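Local coordinates for protein BtGH115A (Bacteroides thetaiotaomicron, PDB 5BY3) that acts as a family GH115 4-O-methyl-alpha-glucuronidase with specificity for decorated arabinogalactans, at residues H403-T408 against K497-G502; L492-K497 against L737-I742; T567-K572 against P623-V628. All blocks are in the same frame, centred on the assembly; numbering follows the deposited sequence.

Contact 1 (H403-T408 against K497-G502). With NI (nickel (II) ion), chain C.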
ATOM      1  N   HIS A 403       5.878  -0.246  11.531  1.00 36.27           N
ATOM      2  CA  HIS A 403       4.530   0.263  11.525  1.00 32.28           C
ATOM      3  C   HIS A 403       3.587  -0.868  11.200  1.00 32.03           C
ATOM      4  O   HIS A 403       3.363  -1.186  10.026  1.00 32.83           O
ATOM      5  CB  HIS A 403       4.349   1.470  10.598  1.00 31.47           C
ATOM      6  CG  HIS A 403       4.965   1.330   9.234  1.00 33.50           C
ATOM      7  ND1 HIS A 403       6.335   1.354   9.026  1.00 33.78           N
ATOM      8  CD2 HIS A 403       4.394   1.216   8.004  1.00 30.81           C
ATOM      9  CE1 HIS A 403       6.573   1.262   7.725  1.00 34.99           C
ATOM     10  NE2 HIS A 403       5.415   1.143   7.088  1.00 30.75           N
ATOM     11  N   LEU A 404       3.056  -1.512  12.242  1.00 33.41           N
ATOM     12  CA  LEU A 404       2.203  -2.707  12.047  1.00 37.81           C
ATOM     13  C   LEU A 404       0.837  -2.636  12.682  1.00 36.79           C
ATOM     14  O   LEU A 404       0.022  -3.557  12.501  1.00 34.88           O
ATOM     15  CB  LEU A 404       2.893  -3.945  12.626  1.00 43.50           C
ATOM     16  CG  LEU A 404       4.187  -4.472  12.026  1.00 44.29           C
ATOM     17  CD1 LEU A 404       4.685  -5.607  12.893  1.00 46.98           C
ATOM     18  CD2 LEU A 404       3.889  -4.973  10.628  1.00 45.63           C
ATOM     19  N   TRP A 405       0.578  -1.587  13.464  1.00 34.06           N
ATOM     20  CA  TRP A 405      -0.674  -1.576  14.196  1.00 35.55           C
ATOM     21  C   TRP A 405      -1.815  -0.953  13.401  1.00 36.52           C
ATOM     22  O   TRP A 405      -2.800  -1.642  13.081  1.00 34.02           O
ATOM     23  CB  TRP A 405      -0.474  -0.953  15.537  1.00 37.17           C
ATOM     24  CG  TRP A 405      -1.709  -0.682  16.322  1.00 41.08           C
ATOM     25  CD1 TRP A 405      -2.837  -1.462  16.434  1.00 40.78           C
ATOM     26  CD2 TRP A 405      -1.908   0.441  17.174  1.00 37.44           C
ATOM     27  NE1 TRP A 405      -3.725  -0.875  17.300  1.00 39.93           N
ATOM     28  CE2 TRP A 405      -3.173   0.288  17.778  1.00 39.19           C
ATOM     29  CE3 TRP A 405      -1.137   1.576  17.478  1.00 35.83           C
ATOM     30  CZ2 TRP A 405      -3.702   1.243  18.656  1.00 39.08           C
ATOM     31  CZ3 TRP A 405      -1.658   2.526  18.356  1.00 34.44           C
ATOM     32  CH2 TRP A 405      -2.939   2.358  18.917  1.00 34.73           C
ATOM     33  N   LEU A 406      -1.644   0.329  13.076  1.00 33.45           N
ATOM     34  CA  LEU A 406      -2.558   1.097  12.268  1.00 33.28           C
ATOM     35  C   LEU A 406      -1.921   1.435  10.907  1.00 35.36           C
ATOM     36  O   LEU A 406      -0.701   1.351  10.723  1.00 36.25           O
ATOM     37  CB  LEU A 406      -2.942   2.380  13.008  1.00 35.24           C
ATOM     38  CG  LEU A 406      -3.652   2.148  14.358  1.00 40.17           C
ATOM     39  CD1 LEU A 406      -3.811   3.468  15.118  1.00 37.35           C
ATOM     40  CD2 LEU A 406      -4.996   1.440  14.159  1.00 35.22           C
ATOM     41  N   SER A 407      -2.774   1.789   9.970  1.00 32.29           N
ATOM     42  CA  SER A 407      -2.390   2.052   8.644  1.00 33.27           C
ATOM     43  C   SER A 407      -2.592   3.530   8.411  1.00 33.53           C
ATOM     44  O   SER A 407      -3.717   3.984   8.102  1.00 31.28           O
ATOM     45  CB  SER A 407      -3.302   1.248   7.696  1.00 39.06           C
ATOM     46  OG  SER A 407      -3.264   1.808   6.378  1.00 38.20           O
ATOM     47  N   THR A 408      -1.498   4.278   8.522  1.00 27.44           N
ATOM     48  CA  THR A 408      -1.600   5.670   8.535  1.00 27.92           C
ATOM     49  C   THR A 408      -0.806   6.404   7.451  1.00 31.66           C
ATOM     50  O   THR A 408      -0.664   7.652   7.488  1.00 34.83           O
ATOM     51  CB  THR A 408      -1.270   6.214   9.944  1.00 29.75           C
ATOM     52  OG1 THR A 408       0.091   5.925  10.305  1.00 30.00           O
ATOM     53  CG2 THR A 408      -2.255   5.663  10.966  1.00 31.15           C
ATOM     54  N   LYS A 497       3.916   8.819  13.062  1.00 40.07           N
ATOM     55  CA  LYS A 497       3.002   7.698  13.197  1.00 38.96           C
ATOM     56  C   LYS A 497       2.766   7.353  14.670  1.00 38.72           C
ATOM     57  O   LYS A 497       3.640   7.583  15.512  1.00 41.39           O
ATOM     58  CB  LYS A 497       3.590   6.497  12.482  1.00 38.91           C
ATOM     59  CG  LYS A 497       3.562   6.605  10.964  1.00 40.63           C
ATOM     60  CD  LYS A 497       3.925   5.312  10.240  1.00 35.32           C
ATOM     61  CE  LYS A 497       3.183   5.144   8.901  1.00 43.75           C
ATOM     62  NZ  LYS A 497       3.591   6.035   7.767  1.00 41.75           N
ATOM     63  N   PRO A 498       1.584   6.809  14.993  1.00 38.33           N
ATOM     64  CA  PRO A 498       1.354   6.307  16.355  1.00 39.81           C
ATOM     65  C   PRO A 498       2.482   5.446  16.913  1.00 39.54           C
ATOM     66  O   PRO A 498       2.954   5.717  18.012  1.00 43.48           O
ATOM     67  CB  PRO A 498       0.096   5.484  16.198  1.00 35.54           C
ATOM     68  CG  PRO A 498      -0.673   6.281  15.189  1.00 36.31           C
ATOM     69  CD  PRO A 498       0.345   6.747  14.189  1.00 37.81           C
ATOM     70  N   GLU A 499       2.918   4.460  16.135  1.00 37.27           N
ATOM     71  CA  GLU A 499       3.979   3.546  16.486  1.00 33.36           C
ATOM     72  C   GLU A 499       5.327   4.204  16.674  1.00 32.16           C
ATOM     73  O   GLU A 499       6.120   3.658  17.411  1.00 39.48           O
ATOM     74  CB  GLU A 499       4.096   2.432  15.435  1.00 36.30           C
ATOM     75  CG  GLU A 499       2.858   1.562  15.297  1.00 36.20           C
ATOM     76  CD  GLU A 499       1.917   2.050  14.210  1.00 38.00           C
ATOM     77  OE1 GLU A 499       1.968   3.261  13.950  1.00 35.42           O
ATOM     78  OE2 GLU A 499       1.111   1.239  13.625  1.00 40.02           O
ATOM     79  N   PHE A 500       5.586   5.371  16.063  1.00 32.92           N
ATOM     80  CA  PHE A 500       6.835   6.160  16.288  1.00 30.47           C
ATOM     81  C   PHE A 500       6.827   7.161  17.487  1.00 32.62           C
ATOM     82  O   PHE A 500       7.822   7.877  17.719  1.00 32.72           O
ATOM     83  CB  PHE A 500       7.302   6.928  15.023  1.00 29.65           C
ATOM     84  CG  PHE A 500       7.265   6.146  13.733  1.00 28.40           C
ATOM     85  CD1 PHE A 500       7.247   4.741  13.700  1.00 27.95           C
ATOM     86  CD2 PHE A 500       7.281   6.851  12.502  1.00 29.47           C
ATOM     87  CE1 PHE A 500       7.174   4.054  12.465  1.00 30.91           C
ATOM     88  CE2 PHE A 500       7.256   6.176  11.271  1.00 27.66           C
ATOM     89  CZ  PHE A 500       7.201   4.766  11.246  1.00 27.25           C
HETATM   90  N   MSE A 501       5.743   7.214  18.253  1.00 34.68           N
HETATM   91  CA  MSE A 501       5.558   8.276  19.275  1.00 37.56           C
HETATM   92  C   MSE A 501       6.382   8.074  20.509  1.00 40.23           C
HETATM   93  O   MSE A 501       6.464   8.981  21.336  1.00 41.97           O
HETATM   94  CB  MSE A 501       4.104   8.439  19.724  1.00 38.38           C
HETATM   95  CG  MSE A 501       3.272   9.059  18.606  1.00 41.84           C
HETATM   96 SE   MSE A 501       3.869  10.882  18.201  1.00 45.61          SE
HETATM   97  CE  MSE A 501       3.705  11.667  19.983  1.00 44.17           C
ATOM     98  N   GLY A 502       6.988   6.892  20.657  1.00 40.44           N
ATOM     99  CA  GLY A 502       7.938   6.638  21.732  1.00 37.89           C
ATOM    100  C   GLY A 502       9.347   7.141  21.454  1.00 39.72           C
ATOM    101  O   GLY A 502      10.189   7.171  22.375  1.00 41.61           O
TER
HETATM  102 NI    NI C 802      -1.030  -5.181  11.129  1.00 63.57          NI
HETATM  103  O   HOH W   1       0.867   3.706  11.484  1.00 45.04           O
HETATM  104  O   HOH W   2       2.569   8.284   8.631  1.00 34.79           O
HETATM  105  O   HOH W   3      -0.237  -6.415  13.136  1.00 47.76           O
HETATM  106  O   HOH W   4      -2.434  -4.912   9.040  1.00 34.72           O
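Glu499 OE2 is gripped by two consecutive backbone amides of the facing loop. Trp405 N comes to the lone pair of OE2 that is anti to OE1, at 2.9 Å and rather bent (136°). Leu406 N meets the same oxygen on its syn side at 3.0 Å, well out of the carboxylate plane but straighter. The bend at chi2 of Glu499 swings the carboxylate across so that its other oxygen, OE1, accepts a hydrogen bond from a water at 2.7 Å. That water also donates to Leu406 O and accepts from Thr408 OG1, tying three residues together. Alongside, Thr408 and the Lys497 chain run antiparallel past one another, Thr408 OG1 lying 3.5 Å from Lys497 CE. Pro498 packs its CB on Trp405 CZ3 and its CG on Leu406 CD1. The peptide that gives Trp405 N to Glu499 offers its other end, Leu404 O, to the nickel ion at 2.4 Å, a site completed by Asp436 and two waters. In the fold, the 403-408 loop follows strand 388-393 of the parallel barrel and leads to helix 411-423; helix 476-495 delivers the partner loop, and helix 552-580 lies against Trp405, whose NE1 bonds to Tyr561.

Contact 2 (L492-K497 against L737-I742)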
ATOM      1  N   LEU A 492      -1.252  14.269  10.577  1.00 35.61           N
ATOM      2  CA  LEU A 492      -0.593  14.185  11.857  1.00 32.18           C
ATOM      3  C   LEU A 492       0.219  12.875  12.016  1.00 34.00           C
ATOM      4  O   LEU A 492       1.261  12.871  12.714  1.00 31.48           O
ATOM      5  CB  LEU A 492      -1.612  14.340  12.973  1.00 30.39           C
ATOM      6  CG  LEU A 492      -2.290  15.700  13.197  1.00 32.67           C
ATOM      7  CD1 LEU A 492      -3.614  15.423  13.863  1.00 33.51           C
ATOM      8  CD2 LEU A 492      -1.495  16.706  14.040  1.00 30.89           C
ATOM      9  N   ALA A 493      -0.266  11.794  11.383  1.00 31.17           N
ATOM     10  CA  ALA A 493       0.445  10.507  11.322  1.00 32.01           C
ATOM     11  C   ALA A 493       1.705  10.613  10.445  1.00 34.63           C
ATOM     12  O   ALA A 493       2.711  10.016  10.776  1.00 35.78           O
ATOM     13  CB  ALA A 493      -0.448   9.415  10.819  1.00 30.46           C
ATOM     14  N   HIS A 494       1.663  11.430   9.390  1.00 34.46           N
ATOM     15  CA  HIS A 494       2.806  11.700   8.513  1.00 33.85           C
ATOM     16  C   HIS A 494       3.903  12.371   9.335  1.00 35.20           C
ATOM     17  O   HIS A 494       5.091  12.081   9.191  1.00 38.72           O
ATOM     18  CB  HIS A 494       2.330  12.601   7.368  1.00 34.80           C
ATOM     19  CG  HIS A 494       3.353  12.903   6.314  1.00 36.33           C
ATOM     20  ND1 HIS A 494       3.619  12.046   5.265  1.00 36.73           N
ATOM     21  CD2 HIS A 494       4.108  14.012   6.089  1.00 38.92           C
ATOM     22  CE1 HIS A 494       4.524  12.597   4.464  1.00 35.97           C
ATOM     23  NE2 HIS A 494       4.828  13.796   4.931  1.00 33.77           N
ATOM     24  N   ILE A 495       3.493  13.255  10.223  1.00 36.64           N
ATOM     25  CA  ILE A 495       4.407  13.966  11.097  1.00 34.71           C
ATOM     26  C   ILE A 495       5.087  12.983  12.049  1.00 36.29           C
ATOM     27  O   ILE A 495       6.284  13.047  12.283  1.00 40.07           O
ATOM     28  CB  ILE A 495       3.645  15.105  11.811  1.00 33.18           C
ATOM     29  CG1 ILE A 495       3.357  16.202  10.751  1.00 34.78           C
ATOM     30  CG2 ILE A 495       4.426  15.674  12.993  1.00 31.28           C
ATOM     31  CD1 ILE A 495       2.481  17.359  11.171  1.00 29.35           C
ATOM     32  N   ARG A 496       4.311  12.048  12.562  1.00 40.51           N
ATOM     33  CA  ARG A 496       4.827  11.000  13.394  1.00 39.30           C
ATOM     34  C   ARG A 496       3.696  10.021  13.570  1.00 38.94           C
ATOM     35  O   ARG A 496       2.636  10.363  14.087  1.00 38.56           O
ATOM     36  CB  ARG A 496       5.270  11.553  14.728  1.00 39.58           C
ATOM     37  CG  ARG A 496       6.199  10.601  15.436  1.00 47.50           C
ATOM     38  CD  ARG A 496       7.646  10.982  15.188  1.00 55.07           C
ATOM     39  NE  ARG A 496       8.539  10.004  15.818  1.00 59.32           N
ATOM     40  CZ  ARG A 496       9.869  10.020  15.733  1.00 53.91           C
ATOM     41  NH1 ARG A 496      10.483  10.972  15.026  1.00 43.60           N
ATOM     42  NH2 ARG A 496      10.571   9.060  16.336  1.00 45.14           N
ATOM     43  N   LYS A 497       3.916   8.819  13.062  1.00 40.07           N
ATOM     44  CA  LYS A 497       3.002   7.698  13.197  1.00 38.96           C
ATOM     45  C   LYS A 497       2.766   7.353  14.670  1.00 38.72           C
ATOM     46  O   LYS A 497       3.640   7.583  15.512  1.00 41.39           O
ATOM     47  CB  LYS A 497       3.590   6.497  12.482  1.00 38.91           C
ATOM     48  CG  LYS A 497       3.562   6.605  10.964  1.00 40.63           C
ATOM     49  CD  LYS A 497       3.925   5.312  10.240  1.00 35.32           C
ATOM     50  CE  LYS A 497       3.183   5.144   8.901  1.00 43.75           C
ATOM     51  NZ  LYS A 497       3.591   6.035   7.767  1.00 41.75           N
ATOM     52  N   LEU A 737      11.211   8.308   9.742  1.00 39.42           N
ATOM     53  CA  LEU A 737      10.419   8.428  10.954  1.00 40.11           C
ATOM     54  C   LEU A 737       9.581   9.727  10.982  1.00 41.83           C
ATOM     55  O   LEU A 737       8.448   9.720  11.481  1.00 41.09           O
ATOM     56  CB  LEU A 737      11.321   8.377  12.205  1.00 37.52           C
ATOM     57  CG  LEU A 737      11.846   7.022  12.732  1.00 42.73           C
ATOM     58  CD1 LEU A 737      12.876   7.146  13.869  1.00 39.36           C
ATOM     59  CD2 LEU A 737      10.749   6.047  13.160  1.00 38.73           C
ATOM     60  N   ARG A 738      10.156  10.822  10.473  1.00 34.93           N
ATOM     61  CA  ARG A 738       9.556  12.150  10.540  1.00 36.78           C
ATOM     62  C   ARG A 738       8.995  12.603   9.186  1.00 35.31           C
ATOM     63  O   ARG A 738       8.401  13.673   9.078  1.00 32.79           O
ATOM     64  CB  ARG A 738      10.571  13.187  11.087  1.00 34.52           C
ATOM     65  CG  ARG A 738      11.685  13.487  10.123  1.00 36.29           C
ATOM     66  CD  ARG A 738      12.846  14.196  10.762  1.00 33.91           C
ATOM     67  NE  ARG A 738      13.891  14.164   9.778  1.00 37.04           N
ATOM     68  CZ  ARG A 738      15.199  14.260  10.026  1.00 38.72           C
ATOM     69  NH1 ARG A 738      15.660  14.434  11.271  1.00 33.38           N
ATOM     70  NH2 ARG A 738      16.035  14.173   9.000  1.00 30.67           N
ATOM     71  N   ASN A 739       9.203  11.771   8.166  1.00 37.39           N
ATOM     72  CA  ASN A 739       8.902  12.089   6.773  1.00 38.94           C
ATOM     73  C   ASN A 739       9.387  13.492   6.344  1.00 41.48           C
ATOM     74  O   ASN A 739       8.701  14.201   5.610  1.00 44.41           O
ATOM     75  CB  ASN A 739       7.414  11.892   6.485  1.00 33.87           C
ATOM     76  CG  ASN A 739       7.030  10.442   6.468  1.00 36.87           C
ATOM     77  OD1 ASN A 739       7.464   9.658   5.597  1.00 34.64           O
ATOM     78  ND2 ASN A 739       6.244  10.048   7.459  1.00 35.50           N
ATOM     79  N   GLN A 740      10.561  13.892   6.807  1.00 37.55           N
ATOM     80  CA  GLN A 740      11.235  15.036   6.192  1.00 43.31           C
ATOM     81  C   GLN A 740      12.729  14.816   6.181  1.00 46.33           C
ATOM     82  O   GLN A 740      13.307  14.410   7.218  1.00 46.41           O
ATOM     83  CB  GLN A 740      10.977  16.347   6.950  1.00 39.80           C
ATOM     84  CG  GLN A 740       9.548  16.835   6.994  1.00 36.43           C
ATOM     85  CD  GLN A 740       9.425  18.185   7.625  1.00 36.11           C
ATOM     86  OE1 GLN A 740      10.032  18.457   8.650  1.00 43.92           O
ATOM     87  NE2 GLN A 740       8.651  19.051   7.007  1.00 33.03           N
ATOM     88  N   ALA A 741      13.342  15.095   5.023  1.00 44.67           N
ATOM     89  CA  ALA A 741      14.773  15.442   4.962  1.00 39.90           C
ATOM     90  C   ALA A 741      14.887  16.867   5.456  1.00 43.20           C
ATOM     91  O   ALA A 741      13.959  17.665   5.272  1.00 46.33           O
ATOM     92  CB  ALA A 741      15.331  15.328   3.558  1.00 36.37           C
ATOM     93  N   ILE A 742      16.011  17.168   6.104  1.00 41.19           N
ATOM     94  CA  ILE A 742      16.215  18.407   6.810  1.00 38.50           C
ATOM     95  C   ILE A 742      17.606  18.926   6.460  1.00 43.81           C
ATOM     96  O   ILE A 742      18.598  18.218   6.689  1.00 46.94           O
ATOM     97  CB  ILE A 742      16.149  18.240   8.342  1.00 36.93           C
ATOM     98  CG1 ILE A 742      14.752  17.793   8.813  1.00 39.94           C
ATOM     99  CG2 ILE A 742      16.618  19.536   9.051  1.00 32.87           C
ATOM    100  CD1 ILE A 742      14.585  17.741  10.347  1.00 40.64           C
TER
HETATM  101  O   HOH W   5       6.825  15.726   4.460  1.00 43.47           O
HETATM  102  O   HOH W   6       5.848   9.274  10.858  1.00 31.94           O
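His494 and Asn739 stack where two helix ends meet: the last turn of helix 476-495, on the side of the TIM barrel, meets the end of helix 730-738 of the C-terminal beta domain. Asn739 is where the second helix stops. Its positive phi turns the chain out of the helix and toward strand 741-748, and its side chain leaves directly for the other segment. CB lies over one face of the His494 imidazole, a CH-pi contact of 3.7 Å to the ring centroid, and the amide then follows the ring with the two planes only 12° apart. This overlap depends on the His494 torsion: CG stands anti to the backbone N (chi1 -176°), which lays one ring face against the asparagine. From there Asn739 ND2 donates a nearly straight bond (170°) to His494 O at 2.9 Å, in the carbonyl plane and on a lone pair. With OD1 bonded to Tyr372 OH on the barrel side, both ends of the amide are held and its rotation is fixed. At the ring edge, a water in the imidazole plane joins His494 NE2 to Asn739 O.

Arg496 makes a second meeting. Its chain bends at chi2, and Leu737 CB lies over one guanidinium face, toward its rim, while Arg496 NH2 comes 3.9 Å from Leu737 CD1. Across these segments the guanidinium meets leucine carbons alone; its NE donates to Phe500 O, and NH2 too is hydrogen-bonded beyond them. Within the C-terminal domain, Arg738 folds back so that NE reaches Gln740 O at 2.6 Å, and Ile742 CD1 sits over the middle of its guanidinium. Between the helix ends, a water accepts from Lys497 N (3.0 Å) and lies 2.7 Å from Leu737 O, to which it can donate.

Contact 3 (T567-K572 against P623-V628)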
ATOM      1  N   THR A 567      -5.410   8.915  18.634  1.00 42.26           N
ATOM      2  CA  THR A 567      -5.532   9.978  19.633  1.00 39.82           C
ATOM      3  C   THR A 567      -4.965   9.503  20.984  1.00 41.17           C
ATOM      4  O   THR A 567      -4.168  10.202  21.641  1.00 35.52           O
ATOM      5  CB  THR A 567      -7.003  10.381  19.819  1.00 46.89           C
ATOM      6  OG1 THR A 567      -7.539  10.846  18.565  1.00 43.90           O
ATOM      7  CG2 THR A 567      -7.158  11.480  20.957  1.00 43.27           C
ATOM      8  N   GLN A 568      -5.369   8.290  21.357  1.00 38.81           N
ATOM      9  CA  GLN A 568      -5.068   7.730  22.654  1.00 40.75           C
ATOM     10  C   GLN A 568      -3.605   7.308  22.786  1.00 44.19           C
ATOM     11  O   GLN A 568      -3.055   7.290  23.916  1.00 44.06           O
ATOM     12  CB  GLN A 568      -6.038   6.569  22.977  1.00 43.11           C
ATOM     13  CG  GLN A 568      -7.488   6.991  23.239  1.00 41.96           C
ATOM     14  CD  GLN A 568      -7.604   8.067  24.316  1.00 43.95           C
ATOM     15  OE1 GLN A 568      -7.075   7.924  25.422  1.00 44.82           O
ATOM     16  NE2 GLN A 568      -8.256   9.165  23.979  1.00 44.17           N
HETATM   17  N   MSE A 569      -2.987   6.979  21.640  1.00 41.70           N
HETATM   18  CA  MSE A 569      -1.541   6.729  21.570  1.00 40.86           C
HETATM   19  C   MSE A 569      -0.805   8.012  21.773  1.00 42.29           C
HETATM   20  O   MSE A 569       0.168   8.059  22.536  1.00 45.44           O
HETATM   21  CB  MSE A 569      -1.143   6.092  20.225  1.00 42.42           C
HETATM   22  CG  MSE A 569       0.256   5.457  20.152  1.00 42.02           C
HETATM   23 SE   MSE A 569       0.585   3.944  21.400  1.00 41.82          SE
HETATM   24  CE  MSE A 569      -0.635   2.427  21.165  1.00 61.78           C
ATOM     25  N   ASN A 570      -1.240   9.078  21.098  1.00 42.06           N
ATOM     26  CA  ASN A 570      -0.582  10.367  21.300  1.00 40.61           C
ATOM     27  C   ASN A 570      -0.742  10.843  22.740  1.00 40.36           C
ATOM     28  O   ASN A 570       0.219  11.245  23.377  1.00 44.76           O
ATOM     29  CB  ASN A 570      -0.994  11.371  20.235  1.00 36.32           C
ATOM     30  CG  ASN A 570      -0.230  11.160  18.936  1.00 40.75           C
ATOM     31  OD1 ASN A 570       0.630  11.969  18.583  1.00 40.00           O
ATOM     32  ND2 ASN A 570      -0.522  10.046  18.218  1.00 39.98           N
ATOM     33  N   ARG A 571      -1.946  10.712  23.271  1.00 42.88           N
ATOM     34  CA  ARG A 571      -2.204  10.978  24.697  1.00 44.33           C
ATOM     35  C   ARG A 571      -1.287  10.205  25.624  1.00 39.72           C
ATOM     36  O   ARG A 571      -0.694  10.794  26.510  1.00 37.65           O
ATOM     37  CB  ARG A 571      -3.668  10.689  25.041  1.00 45.74           C
ATOM     38  CG  ARG A 571      -4.625  11.692  24.413  1.00 47.20           C
ATOM     39  CD  ARG A 571      -5.895  11.834  25.224  1.00 51.49           C
ATOM     40  NE  ARG A 571      -6.732  12.895  24.677  1.00 53.70           N
ATOM     41  CZ  ARG A 571      -8.055  12.967  24.805  1.00 52.03           C
ATOM     42  NH1 ARG A 571      -8.742  12.029  25.451  1.00 49.35           N
ATOM     43  NH2 ARG A 571      -8.691  13.972  24.241  1.00 44.23           N
ATOM     44  N   LYS A 572      -1.166   8.892  25.406  1.00 39.95           N
ATOM     45  CA  LYS A 572      -0.402   8.026  26.303  1.00 39.51           C
ATOM     46  C   LYS A 572       1.045   8.469  26.368  1.00 44.29           C
ATOM     47  O   LYS A 572       1.640   8.588  27.468  1.00 45.50           O
ATOM     48  CB  LYS A 572      -0.466   6.552  25.863  1.00 40.98           C
ATOM     49  CG  LYS A 572       0.237   5.551  26.817  1.00 36.47           C
ATOM     50  CD  LYS A 572       0.358   4.163  26.191  1.00 37.98           C
ATOM     51  CE  LYS A 572       1.552   4.041  25.230  1.00 35.84           C
ATOM     52  NZ  LYS A 572       1.671   2.665  24.684  1.00 36.57           N
ATOM     53  N   PRO A 623       8.272  -2.190  22.924  1.00 48.00           N
ATOM     54  CA  PRO A 623       8.161  -1.401  24.165  1.00 49.81           C
ATOM     55  C   PRO A 623       7.158  -0.237  24.049  1.00 51.06           C
ATOM     56  O   PRO A 623       6.324  -0.029  24.966  1.00 47.41           O
ATOM     57  CB  PRO A 623       9.594  -0.876  24.374  1.00 47.85           C
ATOM     58  CG  PRO A 623      10.447  -1.861  23.695  1.00 47.58           C
ATOM     59  CD  PRO A 623       9.674  -2.279  22.474  1.00 44.58           C
ATOM     60  N   VAL A 624       7.211   0.472  22.909  1.00 44.95           N
ATOM     61  CA  VAL A 624       6.295   1.577  22.638  1.00 40.84           C
ATOM     62  C   VAL A 624       4.802   1.256  22.952  1.00 40.83           C
ATOM     63  O   VAL A 624       4.073   2.193  23.327  1.00 39.68           O
ATOM     64  CB  VAL A 624       6.508   2.154  21.205  1.00 41.04           C
ATOM     65  CG1 VAL A 624       5.931   1.246  20.132  1.00 39.20           C
ATOM     66  CG2 VAL A 624       5.915   3.546  21.052  1.00 39.18           C
ATOM     67  N   PHE A 625       4.362  -0.016  22.827  1.00 33.49           N
ATOM     68  CA  PHE A 625       2.942  -0.359  23.034  1.00 38.74           C
ATOM     69  C   PHE A 625       2.555  -0.634  24.493  1.00 42.16           C
ATOM     70  O   PHE A 625       1.378  -0.880  24.795  1.00 43.82           O
ATOM     71  CB  PHE A 625       2.500  -1.566  22.166  1.00 42.19           C
ATOM     72  CG  PHE A 625       2.775  -1.406  20.697  1.00 46.19           C
ATOM     73  CD1 PHE A 625       2.062  -0.470  19.918  1.00 49.69           C
ATOM     74  CD2 PHE A 625       3.753  -2.160  20.079  1.00 43.72           C
ATOM     75  CE1 PHE A 625       2.328  -0.303  18.564  1.00 47.30           C
ATOM     76  CE2 PHE A 625       4.014  -2.000  18.707  1.00 45.88           C
ATOM     77  CZ  PHE A 625       3.299  -1.086  17.954  1.00 46.45           C
ATOM     78  N   ASN A 626       3.535  -0.635  25.388  1.00 43.87           N
ATOM     79  CA  ASN A 626       3.289  -0.916  26.807  1.00 49.08           C
ATOM     80  C   ASN A 626       2.747   0.308  27.556  1.00 50.02           C
ATOM     81  O   ASN A 626       2.799   1.419  27.029  1.00 41.50           O
ATOM     82  CB  ASN A 626       4.602  -1.341  27.476  1.00 49.64           C
ATOM     83  CG  ASN A 626       5.101  -2.690  27.008  1.00 51.11           C
ATOM     84  OD1 ASN A 626       6.310  -2.920  26.979  1.00 49.06           O
ATOM     85  ND2 ASN A 626       4.181  -3.594  26.652  1.00 48.24           N
ATOM     86  N   ARG A 627       2.281   0.137  28.807  1.00 52.53           N
ATOM     87  CA  ARG A 627       2.133   1.332  29.667  1.00 46.54           C
ATOM     88  C   ARG A 627       3.527   1.879  29.797  1.00 45.53           C
ATOM     89  O   ARG A 627       4.500   1.122  29.769  1.00 40.19           O
ATOM     90  CB  ARG A 627       1.617   1.046  31.052  1.00 44.45           C
ATOM     91  CG  ARG A 627       0.152   0.772  31.158  1.00 49.65           C
ATOM     92  CD  ARG A 627      -0.174   0.187  32.542  1.00 49.49           C
ATOM     93  NE  ARG A 627      -1.591  -0.173  32.580  1.00 45.14           N
ATOM     94  CZ  ARG A 627      -2.088  -1.392  32.354  1.00 49.80           C
ATOM     95  NH1 ARG A 627      -1.301  -2.447  32.075  1.00 44.58           N
ATOM     96  NH2 ARG A 627      -3.408  -1.551  32.388  1.00 51.02           N
ATOM     97  N   VAL A 628       3.617   3.190  29.950  1.00 45.82           N
ATOM     98  CA  VAL A 628       4.907   3.848  30.009  1.00 51.80           C
ATOM     99  C   VAL A 628       5.561   3.723  31.402  1.00 54.81           C
ATOM    100  O   VAL A 628       4.935   4.022  32.441  1.00 55.10           O
ATOM    101  CB  VAL A 628       4.789   5.321  29.564  1.00 47.07           C
ATOM    102  CG1 VAL A 628       6.121   6.025  29.689  1.00 52.33           C
ATOM    103  CG2 VAL A 628       4.330   5.394  28.124  1.00 45.24           C
TER
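Lys572 crosses from helix 552-580 to the turn at 623-628 and spends its whole length on the way. CB sets out toward that segment without yet touching it. A trans chi1 sends CG past Val628, and Lys572 CG lies 4.3 Å from Val628 CG2. Lys572 CD moves on to 3.8 Å from Asn626 O. Here the otherwise extended chain bends, at chi3 (82°), and this single kink turns the last two atoms in toward the turn. Lys572 CE lies 4.2 Å from Val628 CG2 and close to both carbonyl oxygens, those of Val624 and Asn626. The tip then bonds to both: Lys572 NZ to Val624 O at 2.8 Å, in the carbonyl plane and on a lone pair. Lys572 NZ reaches Asn626 O at 2.9 Å, the nitrogen standing above that carbonyl plane.

The two acceptors are brought together by the backbone. Residues 623-625 form a short 3-10 segment, and Asn626 N bonds back to Pro623 O, so the Val624 and Asn626 carbonyls both face the ammonium group. One turn earlier on the helix, Met569, present as selenomethionine, is bent at chi2 and chi3 and brings CE to the edge of the Phe625 ring, 4.1 Å from CD1. Val624 CG1 covers a face of the same ring. The contact joins the long loop between helix 587-603 and strand 646-647 to helix 552-580, with Val628 also resting on Leu573 and Ala576.

Chemically, a buried lysine tip is met, within these two segments, by neutral peptide oxygens and by no carboxylate. It makes two charge-assisted hydrogen bonds to neutral carbonyls, which would probably favour the protonated amine, while the methylene chain contributes apolar packing.

All three contacts are buried, though contact 3 lies farther from the chain's centre (about 25 Å between centres, against 15 and 17 Å for contacts 1 and 2). Lys497 belongs to both contact 1 and contact 2, which also touch through Thr408 with Ala493 and Phe500 with Leu737; the end of helix 476-495 and its following loop thus serve barrel and C-terminal domain in turn. Contact 3 meets contact 1 through helix 552-580 and through Val624, packed on Gly502; contacts 2 and 3 do not touch. The chemistry changes accordingly: a carboxylate receiving amides and water beside a metal-binding loop, a flat stack with waters between domains, and a helix's ammonium group taken by carbonyls of a facing turn.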